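Local coordinates for protein SAM-dependent methyltransferase (Exiguobacterium sibiricum 255-15, PDB 3D2L) that probably transfers methyl groups from S-adenosylmethionine to an acceptor substrate that is not known, using a Rossmann-like methyltransferase domain, at residues L49-A52 / D53-V57. Numbering follows the deposited sequence.
Sequences LLLA and DHYEV
The carbonyl oxygen Leu51 O takes two backbone N-H groups, His54 N at 2.8 Å and Tyr55 N at 3.0 Å, where helix 46-51 gives way to strand 56-61 in a beta-alpha-beta unit of the Rossmann-like methyltransferase fold. Carbonyls near a helix end commonly find their donors in the following turn, and here Leu50 O and Leu51 O do so. The straighter bond, from His54 N, arrives above the carbonyl plane, whereas Tyr55 N lies nearly in line with C=O, though its N-H...O angle is only 131°. One residue earlier, Leu50 O accepts Asp53 N and also a water, which meets the His54 ring in its plane at NE2, 3.0 Å away, and so ties the imidazole to the helix end. Asp53 OD1 forms a salt bridge with Arg79. With CG beside its own backbone N (chi1 -61°), the Tyr55 ring presents an edge to Leu51 O, and its CE2 lies 3.9 Å from Leu51 CD2. Val27 and Leu28 of helix 20-30 also touch this ring, and its hydroxyl bonds to Val31 O. Replacing Tyr55 by an alanine would probably leave Leu51 CD2 without its aromatic neighbour and Val31 O without its phenolic partner. Beyond the turn, Val57 points its side chain back toward residues 49-52, its CG2 methyl 3.9 Å from Leu51 CB and 3.6 Å from Ala52 CA.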
loop_
_atom_site.group_PDB
_atom_site.type_symbol
_atom_site.label_atom_id
_atom_site.label_comp_id
_atom_site.label_asym_id
_atom_site.label_seq_id
_atom_site.Cartn_x
_atom_site.Cartn_y
_atom_site.Cartn_z
ATOM N N LEU A 49 -4.892 -11.080 2.302
ATOM C CA LEU A 49 -5.468 -12.435 2.218
ATOM C C LEU A 49 -4.663 -13.394 1.343
ATOM O O LEU A 49 -4.615 -14.611 1.662
ATOM C CB LEU A 49 -6.944 -12.373 1.773
ATOM C CG LEU A 49 -7.889 -11.594 2.709
ATOM C CD1 LEU A 49 -9.334 -11.830 2.271
ATOM C CD2 LEU A 49 -7.698 -12.007 4.171
ATOM N N LEU A 50 -4.069 -12.894 0.240
ATOM C CA LEU A 50 -3.178 -13.698 -0.607
ATOM C C LEU A 50 -1.901 -14.041 0.140
ATOM O O LEU A 50 -1.416 -15.155 0.053
ATOM C CB LEU A 50 -2.872 -13.010 -1.952
ATOM C CG LEU A 50 -4.125 -12.863 -2.808
ATOM C CD1 LEU A 50 -3.802 -12.060 -4.020
ATOM C CD2 LEU A 50 -4.732 -14.254 -3.177
ATOM N N LEU A 51 -1.361 -13.069 0.871
ATOM C CA LEU A 51 -0.205 -13.293 1.732
ATOM C C LEU A 51 -0.496 -14.329 2.794
ATOM O O LEU A 51 0.357 -15.177 3.095
ATOM C CB LEU A 51 0.177 -11.960 2.398
ATOM C CG LEU A 51 0.835 -10.938 1.453
ATOM C CD1 LEU A 51 1.003 -9.564 2.115
ATOM C CD2 LEU A 51 2.182 -11.486 0.991
ATOM N N ALA A 52 -1.710 -14.304 3.345
ATOM C CA ALA A 52 -2.107 -15.271 4.414
ATOM C C ALA A 52 -2.027 -16.735 3.940
ATOM O O ALA A 52 -1.965 -17.669 4.755
ATOM C CB ALA A 52 -3.496 -14.968 4.914
ATOM N N ASP A 53 -2.016 -16.931 2.627
ATOM C CA ASP A 53 -1.848 -18.266 2.083
ATOM C C ASP A 53 -0.398 -18.749 2.161
ATOM O O ASP A 53 -0.135 -19.902 1.914
ATOM C CB ASP A 53 -2.388 -18.336 0.661
ATOM C CG ASP A 53 -3.882 -18.127 0.613
ATOM O OD1 ASP A 53 -4.557 -18.315 1.649
ATOM O OD2 ASP A 53 -4.395 -17.794 -0.463
ATOM N N HIS A 54 0.541 -17.885 2.544
ATOM C CA HIS A 54 1.946 -18.272 2.606
ATOM C C HIS A 54 2.645 -17.933 3.895
ATOM O O HIS A 54 3.708 -18.486 4.174
ATOM C CB HIS A 54 2.708 -17.587 1.460
ATOM C CG HIS A 54 2.100 -17.841 0.118
ATOM N ND1 HIS A 54 2.339 -18.997 -0.599
ATOM C CD2 HIS A 54 1.232 -17.113 -0.619
ATOM C CE1 HIS A 54 1.652 -18.959 -1.726
ATOM N NE2 HIS A 54 0.960 -17.836 -1.758
ATOM N N TYR A 55 2.027 -17.048 4.671
ATOM C CA TYR A 55 2.633 -16.464 5.859
ATOM C C TYR A 55 1.611 -16.357 6.990
ATOM O O TYR A 55 0.408 -16.449 6.751
ATOM C CB TYR A 55 3.063 -15.037 5.515
ATOM C CG TYR A 55 4.068 -14.893 4.414
ATOM C CD1 TYR A 55 5.414 -15.184 4.648
ATOM C CD2 TYR A 55 3.704 -14.415 3.137
ATOM C CE1 TYR A 55 6.350 -15.093 3.648
ATOM C CE2 TYR A 55 4.669 -14.275 2.138
ATOM C CZ TYR A 55 5.994 -14.607 2.412
ATOM O OH TYR A 55 6.981 -14.488 1.457
ATOM N N GLU A 56 2.093 -16.205 8.227
ATOM C CA GLU A 56 1.226 -15.844 9.355
ATOM C C GLU A 56 1.128 -14.312 9.256
ATOM O O GLU A 56 2.062 -13.626 9.597
ATOM C CB GLU A 56 1.838 -16.246 10.699
ATOM C CG GLU A 56 2.313 -17.719 10.776
ATOM C CD GLU A 56 1.187 -18.732 10.566
ATOM O OE1 GLU A 56 0.109 -18.540 11.183
ATOM O OE2 GLU A 56 1.394 -19.725 9.805
ATOM N N VAL A 57 -0.015 -13.776 8.830
ATOM C CA VAL A 57 -0.139 -12.346 8.538
ATOM C C VAL A 57 -1.074 -11.607 9.449
ATOM O O VAL A 57 -2.095 -12.134 9.905
ATOM C CB VAL A 57 -0.612 -12.127 7.037
ATOM C CG1 VAL A 57 -0.410 -10.647 6.579
ATOM C CG2 VAL A 57 0.155 -13.014 6.137
HETATM O O HOH W 1 -1.337 -16.203 -2.756
#